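Putative phosphosugar isomerase (Silicibacter pomeroyi DSS-3, PDB 3FJ1) is of unknown function but, as a protein with two SIS domains, probably binds a carbohydrate derivative such as a phosphosugar and may act as an isomerase or aminotransferase. Local coordinates at residues A218-A223 and L258-G263; K226-E229 and H234-S237; A282-T287 and T292-L297; E298-G303 and P309-V314. All coordinates share one frame; numbering follows the deposited sequence.

Contact 1: A218-A223 and L258-G263; sequences AVSNEA and LGFAAG
The ring of F260 packs against V219, S220 and A223 on helix 217-231. The contact lies in the second SIS domain, an alpha/beta fold in which helices flank a five-stranded parallel sheet. It joins the chain around the end of central strand 257-259 to the helix. L258 comes first and lies over the F260 ring. Its CD2 is 4.0 Å above the plane of that ring, over the centre. G259 continues the strand and bonds through its backbone to F285 and T287. F260 then makes the whole contact. Its CG stands anti to its carbonyl carbon (chi1 -74°), which swings the ring towards the helix. The face turned from L258 has V219 O over it, although that oxygen is also bound by A223 N within the helix. CD1 meets V219 CG2 at 4.0 Å. CD2 lies 3.7 Å from S220 CA, and the far end of the ring, CZ, is 3.5 Å from A223 CB. S220 OG passes near the ring but is bound to S237 OG. All four residues are buried, and the grip is apolar with no hydrogen bond across it. Beyond the ring the chain is held by its backbone. F260 O takes the hydroxyl of S216, and A261 N bonds to T287 OG1.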
loop_
_atom_site.group_PDB
_atom_site.type_symbol
_atom_site.label_atom_id
_atom_site.label_comp_id
_atom_site.label_asym_id
_atom_site.label_seq_id
_atom_site.Cartn_x
_atom_site.Cartn_y
_atom_site.Cartn_z
ATOM N N ALA A 218 7.528 -0.337 7.286
ATOM C CA ALA A 218 7.373 -1.709 6.766
ATOM C C ALA A 218 7.125 -2.697 7.906
ATOM O O ALA A 218 6.255 -3.568 7.811
ATOM C CB ALA A 218 8.617 -2.119 5.914
ATOM N N VAL A 219 7.875 -2.568 9.000
ATOM C CA VAL A 219 7.672 -3.456 10.171
ATOM C C VAL A 219 6.418 -3.009 10.953
ATOM O O VAL A 219 5.776 -3.834 11.569
ATOM C CB VAL A 219 8.944 -3.596 11.123
ATOM C CG1 VAL A 219 10.142 -4.245 10.371
ATOM C CG2 VAL A 219 9.294 -2.281 11.779
ATOM N N SER A 220 6.047 -1.719 10.935
ATOM C CA SER A 220 4.791 -1.284 11.530
ATOM C C SER A 220 3.613 -1.993 10.799
ATOM O O SER A 220 2.660 -2.475 11.422
ATOM C CB SER A 220 4.657 0.243 11.437
ATOM O OG SER A 220 3.455 0.681 12.057
ATOM N N ASN A 221 3.703 -2.090 9.486
ATOM C CA ASN A 221 2.653 -2.739 8.673
ATOM C C ASN A 221 2.613 -4.244 8.991
ATOM O O ASN A 221 1.563 -4.852 9.150
ATOM C CB ASN A 221 2.941 -2.561 7.165
ATOM C CG ASN A 221 2.735 -1.141 6.679
ATOM O OD1 ASN A 221 2.228 -0.290 7.418
ATOM N ND2 ASN A 221 3.123 -0.875 5.444
ATOM N N GLU A 222 3.790 -4.843 9.058
ATOM C CA GLU A 222 3.931 -6.289 9.377
ATOM C C GLU A 222 3.366 -6.588 10.761
ATOM O O GLU A 222 2.678 -7.588 10.955
ATOM C CB GLU A 222 5.424 -6.684 9.297
ATOM C CG GLU A 222 5.862 -8.064 9.886
ATOM C CD GLU A 222 5.280 -9.301 9.203
ATOM O OE1 GLU A 222 4.590 -9.158 8.183
ATOM O OE2 GLU A 222 5.515 -10.445 9.718
ATOM N N ALA A 223 3.662 -5.709 11.711
ATOM C CA ALA A 223 3.211 -5.865 13.098
ATOM C C ALA A 223 1.670 -5.892 13.179
ATOM O O ALA A 223 1.089 -6.790 13.811
ATOM C CB ALA A 223 3.792 -4.756 13.963
ATOM N N LEU A 258 1.724 1.952 19.323
ATOM C CA LEU A 258 3.094 1.489 19.376
ATOM C C LEU A 258 3.894 2.115 18.238
ATOM O O LEU A 258 3.646 1.812 17.060
ATOM C CB LEU A 258 3.103 -0.025 19.233
ATOM C CG LEU A 258 4.335 -0.815 19.663
ATOM C CD1 LEU A 258 4.107 -2.306 19.363
ATOM C CD2 LEU A 258 5.676 -0.321 19.138
ATOM N N GLY A 259 4.850 2.975 18.575
ATOM C CA GLY A 259 5.699 3.618 17.588
ATOM C C GLY A 259 6.998 2.864 17.340
ATOM O O GLY A 259 7.836 2.753 18.236
ATOM N N PHE A 260 7.134 2.346 16.118
ATOM C CA PHE A 260 8.339 1.672 15.646
ATOM C C PHE A 260 9.355 2.717 15.207
ATOM O O PHE A 260 9.209 3.329 14.145
ATOM C CB PHE A 260 8.021 0.686 14.520
ATOM C CG PHE A 260 7.330 -0.568 15.012
ATOM C CD1 PHE A 260 8.068 -1.598 15.517
ATOM C CD2 PHE A 260 5.948 -0.699 14.977
ATOM C CE1 PHE A 260 7.447 -2.759 15.963
ATOM C CE2 PHE A 260 5.321 -1.844 15.402
ATOM C CZ PHE A 260 6.047 -2.868 15.889
ATOM N N ALA A 261 10.356 2.928 16.063
ATOM C CA ALA A 261 11.468 3.859 15.782
ATOM C C ALA A 261 12.810 3.128 15.645
ATOM O O ALA A 261 13.245 2.446 16.573
ATOM C CB ALA A 261 11.568 4.923 16.896
ATOM N N ALA A 262 13.438 3.239 14.473
ATOM C CA ALA A 262 14.771 2.738 14.235
ATOM C C ALA A 262 15.741 3.872 14.553
ATOM O O ALA A 262 15.336 5.035 14.630
ATOM C CB ALA A 262 14.928 2.304 12.747
ATOM N N GLY A 263 17.016 3.536 14.750
ATOM C CA GLY A 263 18.073 4.539 14.967
ATOM C C GLY A 263 18.522 5.103 13.633
ATOM O O GLY A 263 19.645 4.856 13.174
#

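Contact 2: K226-E229 and H234-S237; sequences KFKE and HAES
K228 runs alongside the backbone of H234 and A235. Its CB leads out from the helix, and CG, anti to the lysine's own carbonyl carbon, is the first atom to touch, 3.6 Å from A235 N. CD moves on along the strand. It lies 3.7 Å from A235 O and obliquely beside the H234 ring. A bend at chi3 (-72°) carries CE past the same oxygen. NZ does not bond to A235 O directly. It donates to water 1 at 2.9 Å, and the water passes a hydrogen bond of 2.6 Å to A235 O. The ammonium group is thus tied to the strand through one water. The two segments belong to a beta-alpha-beta unit in which strand 208-212, helix 217-231 and strand 235-239 follow one another; the contact sits where the chain leaves the helix for the outermost strand of the sheet within this chain. F227, from the same helix, packs on the methyl of A235. Its CD2 is 3.6 Å from A235 CB, and H234 O lies at the ring edge, 3.5 Å from CE2. L208 of the neighbouring strand and F316 and V320 of helix 308-326 also touch F227. In the conformer given for E236, H234 NE2 donates to E236 OE2 at 2.6 Å, nearly straight (170°) and in the ring plane. OE2 receives it on its anti lone pair. Where it forms, this bond would help to set the rotation of the imidazole, whose ring meets that of H234 of the second subunit with the planes about 75° apart.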
loop_
_atom_site.group_PDB
_atom_site.type_symbol
_atom_site.label_atom_id
_atom_site.label_comp_id
_atom_site.label_asym_id
_atom_site.label_seq_id
_atom_site.Cartn_x
_atom_site.Cartn_y
_atom_site.Cartn_z
ATOM N N LYS A 226 0.399 -9.296 11.640
ATOM C CA LYS A 226 0.607 -10.476 12.457
ATOM C C LYS A 226 -0.180 -10.454 13.781
ATOM O O LYS A 226 -0.574 -11.521 14.296
ATOM C CB LYS A 226 2.088 -10.773 12.654
ATOM C CG LYS A 226 2.826 -11.034 11.321
ATOM C CD LYS A 226 2.234 -12.198 10.496
ATOM C CE LYS A 226 2.958 -12.399 9.111
ATOM N NZ LYS A 226 4.403 -12.733 9.152
ATOM N N PHE A 227 -0.449 -9.263 14.295
ATOM C CA PHE A 227 -1.296 -9.139 15.478
ATOM C C PHE A 227 -2.695 -9.648 15.151
ATOM O O PHE A 227 -3.260 -10.420 15.912
ATOM C CB PHE A 227 -1.339 -7.692 15.934
ATOM C CG PHE A 227 -2.159 -7.471 17.168
ATOM C CD1 PHE A 227 -1.635 -7.718 18.414
ATOM C CD2 PHE A 227 -3.456 -6.994 17.077
ATOM C CE1 PHE A 227 -2.407 -7.482 19.563
ATOM C CE2 PHE A 227 -4.214 -6.764 18.211
ATOM C CZ PHE A 227 -3.693 -7.014 19.451
ATOM N N LYS A 228 -3.239 -9.248 13.995
ATOM C CA LYS A 228 -4.562 -9.728 13.566
ATOM C C LYS A 228 -4.568 -11.234 13.326
ATOM O O LYS A 228 -5.492 -11.943 13.750
ATOM C CB LYS A 228 -5.028 -8.998 12.295
ATOM C CG LYS A 228 -5.302 -7.494 12.498
ATOM C CD LYS A 228 -5.793 -6.811 11.221
ATOM C CE LYS A 228 -4.722 -6.650 10.200
ATOM N NZ LYS A 228 -5.281 -5.964 8.979
ATOM N N GLU A 229 -3.525 -11.700 12.653
ATOM C CA GLU A 229 -3.367 -13.086 12.274
ATOM C C GLU A 229 -3.337 -13.996 13.495
ATOM O O GLU A 229 -4.005 -15.035 13.551
ATOM C CB GLU A 229 -2.008 -13.237 11.594
ATOM C CG GLU A 229 -1.816 -14.494 10.757
ATOM C CD GLU A 229 -1.908 -14.174 9.257
ATOM O OE1 GLU A 229 -0.963 -13.511 8.690
ATOM O OE2 GLU A 229 -2.924 -14.573 8.660
ATOM N N HIS A 234 -8.181 -6.547 16.281
ATOM C CA HIS A 234 -7.957 -5.566 15.251
ATOM C C HIS A 234 -6.681 -4.773 15.494
ATOM O O HIS A 234 -6.358 -4.455 16.639
ATOM C CB HIS A 234 -9.148 -4.603 15.184
ATOM C CG HIS A 234 -9.053 -3.621 14.060
ATOM N ND1 HIS A 234 -8.940 -4.015 12.741
ATOM C CD2 HIS A 234 -9.056 -2.266 14.057
ATOM C CE1 HIS A 234 -8.879 -2.940 11.974
ATOM N NE2 HIS A 234 -8.939 -1.866 12.748
ATOM N N ALA A 235 -5.964 -4.498 14.413
ATOM C CA ALA A 235 -4.831 -3.599 14.426
ATOM C C ALA A 235 -4.766 -2.807 13.132
ATOM O O ALA A 235 -5.242 -3.272 12.078
ATOM C CB ALA A 235 -3.523 -4.351 14.650
ATOM N N GLU A 236 -4.166 -1.622 13.194
ATOM C CA GLU A 236 -3.985 -0.768 12.007
ATOM C C GLU A 236 -2.629 -0.079 12.092
ATOM O O GLU A 236 -2.266 0.419 13.166
ATOM C CB GLU A 236 -5.073 0.304 11.899
ATOM C CG GLU A 236 -6.475 -0.205 11.629
ATOM C CD GLU A 236 -7.525 0.904 11.706
ATOM O OE1 GLU A 236 -7.220 2.076 11.376
ATOM O OE2 GLU A 236 -8.659 0.612 12.105
ATOM N N SER A 237 -1.906 -0.064 10.971
ATOM C CA SER A 237 -0.617 0.591 10.856
ATOM C C SER A 237 -0.710 1.940 10.119
ATOM O O SER A 237 -1.351 2.054 9.059
ATOM C CB SER A 237 0.357 -0.307 10.098
ATOM O OG SER A 237 1.601 0.347 9.982
HETATM O O HOH W 1 -5.371 -3.125 9.509
#

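Contact 3: A282-T287 and T292-L297; sequences ATVFAT and TRARVL
R295 O is approached by two groups of the neighbouring strand. A286 N donates to it at 2.9 Å, almost head-on to the carbonyl (C=O...N 177°). F285 CA adds a CH...O contact of 3.3 Å. Two more bonds continue the parallel pairing. R295 N gives its hydrogen to V284 O at 2.9 Å, and L297 N to A286 O at 2.8 Å, the latter from above the carbonyl plane. The pairing is short, and the two chains run 42° apart. F285 and R295 share one face of the sheet and lie side by side, pointing the same way. Ring and guanidinium planes are 37° apart. The arginine reaches the ring obliquely, with CD 3.6 Å from F285 CE2. This lays its aliphatic part along the phenyl. L297 lies on the other side of the ring plane from R295 CD, crossing F285 at about a right angle, and its CG is 3.6 Å from F285 CB. V284 CG1 meets A294 CB at 3.9 Å near the start of the pairing. A286 and V296 point to the opposite face, where V291 touches both. Strand 295-296 is the last of the five-stranded parallel sheet within this chain, and strand 257-259 borders 284-286 on its other side. Helix 196-204 lies over F285, R295 and L297 through E197, while helix 267-279 meets V284 through I277.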
loop_
_atom_site.group_PDB
_atom_site.type_symbol
_atom_site.label_atom_id
_atom_site.label_comp_id
_atom_site.label_asym_id
_atom_site.label_seq_id
_atom_site.Cartn_x
_atom_site.Cartn_y
_atom_site.Cartn_z
ATOM N N ALA A 282 -3.645 9.826 25.207
ATOM C CA ALA A 282 -3.570 8.454 24.689
ATOM C C ALA A 282 -2.440 7.644 25.322
ATOM O O ALA A 282 -1.470 8.192 25.848
ATOM C CB ALA A 282 -3.413 8.468 23.167
ATOM N N THR A 283 -2.591 6.326 25.248
ATOM C CA THR A 283 -1.609 5.389 25.756
ATOM C C THR A 283 -0.654 5.078 24.614
ATOM O O THR A 283 -1.030 4.410 23.655
ATOM C CB THR A 283 -2.284 4.111 26.201
ATOM O OG1 THR A 283 -3.212 4.452 27.234
ATOM C CG2 THR A 283 -1.261 3.132 26.722
ATOM N N VAL A 284 0.559 5.613 24.705
ATOM C CA VAL A 284 1.542 5.495 23.642
ATOM C C VAL A 284 2.893 4.987 24.142
ATOM O O VAL A 284 3.388 5.417 25.202
ATOM C CB VAL A 284 1.753 6.866 22.952
ATOM C CG1 VAL A 284 2.625 6.690 21.683
ATOM C CG2 VAL A 284 0.419 7.511 22.637
ATOM N N PHE A 285 3.463 4.057 23.377
ATOM C CA PHE A 285 4.762 3.444 23.634
ATOM C C PHE A 285 5.611 3.623 22.377
ATOM O O PHE A 285 5.077 3.653 21.258
ATOM C CB PHE A 285 4.589 1.952 23.908
ATOM C CG PHE A 285 3.658 1.617 25.060
ATOM C CD1 PHE A 285 2.271 1.511 24.872
ATOM C CD2 PHE A 285 4.177 1.373 26.319
ATOM C CE1 PHE A 285 1.442 1.186 25.932
ATOM C CE2 PHE A 285 3.357 1.051 27.364
ATOM C CZ PHE A 285 1.980 0.950 27.163
ATOM N N ALA A 286 6.927 3.746 22.522
ATOM C CA ALA A 286 7.782 3.879 21.324
ATOM C C ALA A 286 9.142 3.280 21.570
ATOM O O ALA A 286 9.629 3.349 22.689
ATOM C CB ALA A 286 7.883 5.326 20.873
ATOM N N THR A 287 9.761 2.712 20.529
ATOM C CA THR A 287 11.058 1.996 20.634
ATOM C C THR A 287 12.236 2.966 20.484
ATOM O O THR A 287 13.080 2.795 19.619
ATOM C CB THR A 287 11.195 0.871 19.573
ATOM O OG1 THR A 287 11.204 1.454 18.261
ATOM C CG2 THR A 287 10.001 -0.164 19.628
ATOM N N THR A 292 9.740 11.727 25.472
ATOM C CA THR A 292 9.759 12.324 26.796
ATOM C C THR A 292 8.399 12.219 27.495
ATOM O O THR A 292 8.325 12.401 28.714
ATOM C CB THR A 292 10.210 13.786 26.680
ATOM O OG1 THR A 292 9.175 14.579 26.105
ATOM C CG2 THR A 292 11.431 13.875 25.761
ATOM N N ARG A 293 7.342 11.913 26.730
ATOM C CA ARG A 293 5.972 11.769 27.226
ATOM C C ARG A 293 5.513 10.313 26.994
ATOM O O ARG A 293 5.082 9.616 27.896
ATOM C CB ARG A 293 5.081 12.747 26.448
ATOM C CG ARG A 293 3.661 12.928 26.963
ATOM C CD ARG A 293 3.547 14.113 27.909
ATOM N NE ARG A 293 3.581 15.393 27.188
ATOM C CZ ARG A 293 3.505 16.586 27.770
ATOM N NH1 ARG A 293 3.398 16.678 29.087
ATOM N NH2 ARG A 293 3.536 17.694 27.035
ATOM N N ALA A 294 5.594 9.860 25.741
ATOM C CA ALA A 294 5.266 8.476 25.413
ATOM C C ALA A 294 6.226 7.568 26.206
ATOM O O ALA A 294 7.341 7.998 26.561
ATOM C CB ALA A 294 5.409 8.217 23.878
ATOM N N ARG A 295 5.794 6.351 26.518
ATOM C CA ARG A 295 6.609 5.429 27.295
ATOM C C ARG A 295 7.700 4.825 26.423
ATOM O O ARG A 295 7.430 4.518 25.256
ATOM C CB ARG A 295 5.725 4.328 27.907
ATOM C CG ARG A 295 4.677 4.888 28.870
ATOM C CD ARG A 295 3.876 3.802 29.584
ATOM N NE ARG A 295 4.675 2.964 30.490
ATOM C CZ ARG A 295 4.177 1.950 31.209
ATOM N NH1 ARG A 295 2.878 1.641 31.125
ATOM N NH2 ARG A 295 4.975 1.238 32.012
ATOM N N VAL A 296 8.920 4.684 26.964
ATOM C CA VAL A 296 10.026 4.064 26.214
ATOM C C VAL A 296 9.898 2.556 26.267
ATOM O O VAL A 296 9.753 1.976 27.352
ATOM C CB VAL A 296 11.418 4.464 26.760
ATOM C CG1 VAL A 296 12.507 3.703 26.032
ATOM C CG2 VAL A 296 11.592 5.992 26.670
ATOM N N LEU A 297 9.906 1.913 25.095
ATOM C CA LEU A 297 9.892 0.463 25.041
ATOM C C LEU A 297 11.312 -0.047 24.947
ATOM O O LEU A 297 12.130 0.477 24.171
ATOM C CB LEU A 297 9.135 -0.070 23.828
ATOM C CG LEU A 297 7.620 0.056 23.807
ATOM C CD1 LEU A 297 7.116 -0.169 22.357
ATOM C CD2 LEU A 297 6.965 -0.889 24.801
#

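Contact 4: E298-G303 and P309-V314; sequences EHVRSG and PLSLIV
H299 and R301 meet at one methyl of L312, CD2. It sits 4.0 Å from H299 CB and 4.0 Å from R301 NH1. The methyl comes to the edge of the guanidinium, near its plane, and the two side chains are skewed to each other. The imidazole instead takes a face of that group: H299 CD2 lies 3.4 Å above the plane, over its centre. R301 starts out away from helix 308-326, and a bend at chi2 (-73°) brings its end back. The guanidinium is held there by A261 O, which binds NH1, and by a salt bridge from NH2 to E267. One residue earlier on the helix, S311 points toward the loop. Its OG, set opposite the backbone N (chi1 170°), donates to V300 O at 2.6 Å. It lies in the carbonyl plane on a lone pair. Water 2 adds a second link, donating to S311 OG at 2.8 Å and accepting from V300 N at 2.9 Å. The V300 side chain packs on T186 and A189 of helix 183-191. The contact fastens the loop after strand 295-296 to helix 308-326, the last modelled helix. The bonds run in one direction, from V300 N through the water and the serine to V300 O. Both the N-H and the C=O of V300, in an irregular segment, are satisfied, and such links probably strengthen one another.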
loop_
_atom_site.group_PDB
_atom_site.type_symbol
_atom_site.label_atom_id
_atom_site.label_comp_id
_atom_site.label_asym_id
_atom_site.label_seq_id
_atom_site.Cartn_x
_atom_site.Cartn_y
_atom_site.Cartn_z
ATOM N N GLU A 298 11.576 -1.097 25.701
ATOM C CA GLU A 298 12.866 -1.772 25.680
ATOM C C GLU A 298 13.182 -2.212 24.254
ATOM O O GLU A 298 12.322 -2.781 23.603
ATOM C CB GLU A 298 12.779 -2.995 26.565
ATOM C CG GLU A 298 14.099 -3.461 27.008
ATOM C CD GLU A 298 14.026 -4.560 28.044
ATOM O OE1 GLU A 298 12.985 -4.755 28.710
ATOM O OE2 GLU A 298 15.057 -5.231 28.171
ATOM N N HIS A 299 14.391 -1.913 23.766
ATOM C CA HIS A 299 14.791 -2.314 22.415
ATOM C C HIS A 299 16.297 -2.479 22.225
ATOM O O HIS A 299 17.114 -1.946 22.995
ATOM C CB HIS A 299 14.271 -1.298 21.373
ATOM C CG HIS A 299 14.807 0.082 21.578
ATOM N ND1 HIS A 299 14.336 0.925 22.567
ATOM C CD2 HIS A 299 15.826 0.732 20.980
ATOM C CE1 HIS A 299 15.030 2.047 22.543
ATOM N NE2 HIS A 299 15.934 1.964 21.580
ATOM N N VAL A 300 16.652 -3.186 21.154
ATOM C CA VAL A 300 18.047 -3.445 20.846
ATOM C C VAL A 300 18.438 -2.854 19.487
ATOM O O VAL A 300 17.850 -3.204 18.457
ATOM C CB VAL A 300 18.348 -4.960 20.863
ATOM C CG1 VAL A 300 19.850 -5.179 20.723
ATOM C CG2 VAL A 300 17.785 -5.646 22.141
ATOM N N ARG A 301 19.399 -1.931 19.493
ATOM C CA ARG A 301 19.895 -1.359 18.277
ATOM C C ARG A 301 20.884 -2.343 17.618
ATOM O O ARG A 301 21.518 -3.155 18.305
ATOM C CB ARG A 301 20.526 0.005 18.547
ATOM C CG ARG A 301 19.545 1.073 18.985
ATOM C CD ARG A 301 18.690 1.542 17.824
ATOM N NE ARG A 301 17.727 2.588 18.146
ATOM C CZ ARG A 301 16.403 2.496 17.997
ATOM N NH1 ARG A 301 15.809 1.385 17.560
ATOM N NH2 ARG A 301 15.655 3.555 18.278
ATOM N N SER A 302 20.984 -2.257 16.293
ATOM C CA SER A 302 21.679 -3.253 15.473
ATOM C C SER A 302 23.059 -2.884 14.906
ATOM O O SER A 302 23.774 -3.773 14.449
ATOM C CB SER A 302 20.773 -3.626 14.303
ATOM O OG SER A 302 20.757 -2.610 13.335
ATOM N N GLY A 303 23.423 -1.605 14.939
ATOM C CA GLY A 303 24.646 -1.129 14.289
ATOM C C GLY A 303 24.430 -0.386 12.983
ATOM O O GLY A 303 25.349 0.255 12.478
ATOM N N PRO A 309 15.034 -2.147 12.145
ATOM C CA PRO A 309 13.654 -2.634 12.191
ATOM C C PRO A 309 13.486 -4.136 12.449
ATOM O O PRO A 309 12.492 -4.520 13.036
ATOM C CB PRO A 309 13.080 -2.201 10.835
ATOM C CG PRO A 309 13.888 -1.005 10.472
ATOM C CD PRO A 309 15.285 -1.370 10.917
ATOM N N LEU A 310 14.445 -4.958 12.035
ATOM C CA LEU A 310 14.360 -6.391 12.274
ATOM C C LEU A 310 14.423 -6.707 13.772
ATOM O O LEU A 310 13.716 -7.603 14.274
ATOM C CB LEU A 310 15.446 -7.128 11.498
ATOM C CG LEU A 310 15.248 -7.239 9.973
ATOM C CD1 LEU A 310 16.526 -7.773 9.394
ATOM C CD2 LEU A 310 14.022 -8.098 9.590
ATOM N N SER A 311 15.246 -5.965 14.509
ATOM C CA SER A 311 15.306 -6.165 15.941
ATOM C C SER A 311 13.924 -5.802 16.574
ATOM O O SER A 311 13.379 -6.516 17.424
ATOM C CB SER A 311 16.451 -5.310 16.511
ATOM O OG SER A 311 16.401 -5.302 17.929
ATOM N N LEU A 312 13.341 -4.698 16.131
ATOM C CA LEU A 312 12.057 -4.236 16.672
ATOM C C LEU A 312 10.919 -5.232 16.433
ATOM O O LEU A 312 10.117 -5.478 17.307
ATOM C CB LEU A 312 11.683 -2.890 16.034
ATOM C CG LEU A 312 12.699 -1.757 16.114
ATOM C CD1 LEU A 312 12.155 -0.495 15.456
ATOM C CD2 LEU A 312 13.060 -1.500 17.599
ATOM N N ILE A 313 10.847 -5.792 15.221
ATOM C CA ILE A 313 9.801 -6.750 14.902
ATOM C C ILE A 313 9.970 -8.040 15.708
ATOM O O ILE A 313 8.976 -8.648 16.066
ATOM C CB ILE A 313 9.651 -7.016 13.388
ATOM C CG1 ILE A 313 8.245 -7.592 13.074
ATOM C CG2 ILE A 313 10.845 -7.861 12.812
ATOM C CD1 ILE A 313 7.037 -6.615 13.274
ATOM N N VAL A 314 11.202 -8.465 15.972
ATOM C CA VAL A 314 11.424 -9.663 16.809
ATOM C C VAL A 314 10.869 -9.405 18.235
ATOM O O VAL A 314 10.171 -10.272 18.820
ATOM C CB VAL A 314 12.889 -10.140 16.798
ATOM C CG1 VAL A 314 13.118 -11.205 17.884
ATOM C CG2 VAL A 314 13.280 -10.708 15.370
HETATM O O HOH W 2 14.510 -4.687 19.932
#

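In the fold
All four contacts lie in the second SIS domain. Contacts 1 and 3 are buried, while contacts 2 and 4 are partly buried. Contact 1 is nearest the chain's centre and wholly apolar. Contact 3, about 22 Å from that centre, adds backbone pairing at the sheet's edge. Contacts 1 and 2 use the same helix, 217-231, and touch where S237 OG meets S220 OG and N221 OD1. Contacts 1 and 3 share the sheet through neighbouring strands. Contact 4 joins both by R301, which binds A261 O and, weakly, T287 O. Contacts 2 and 4 each use a bridging water; contact 2 alone meets the second subunit.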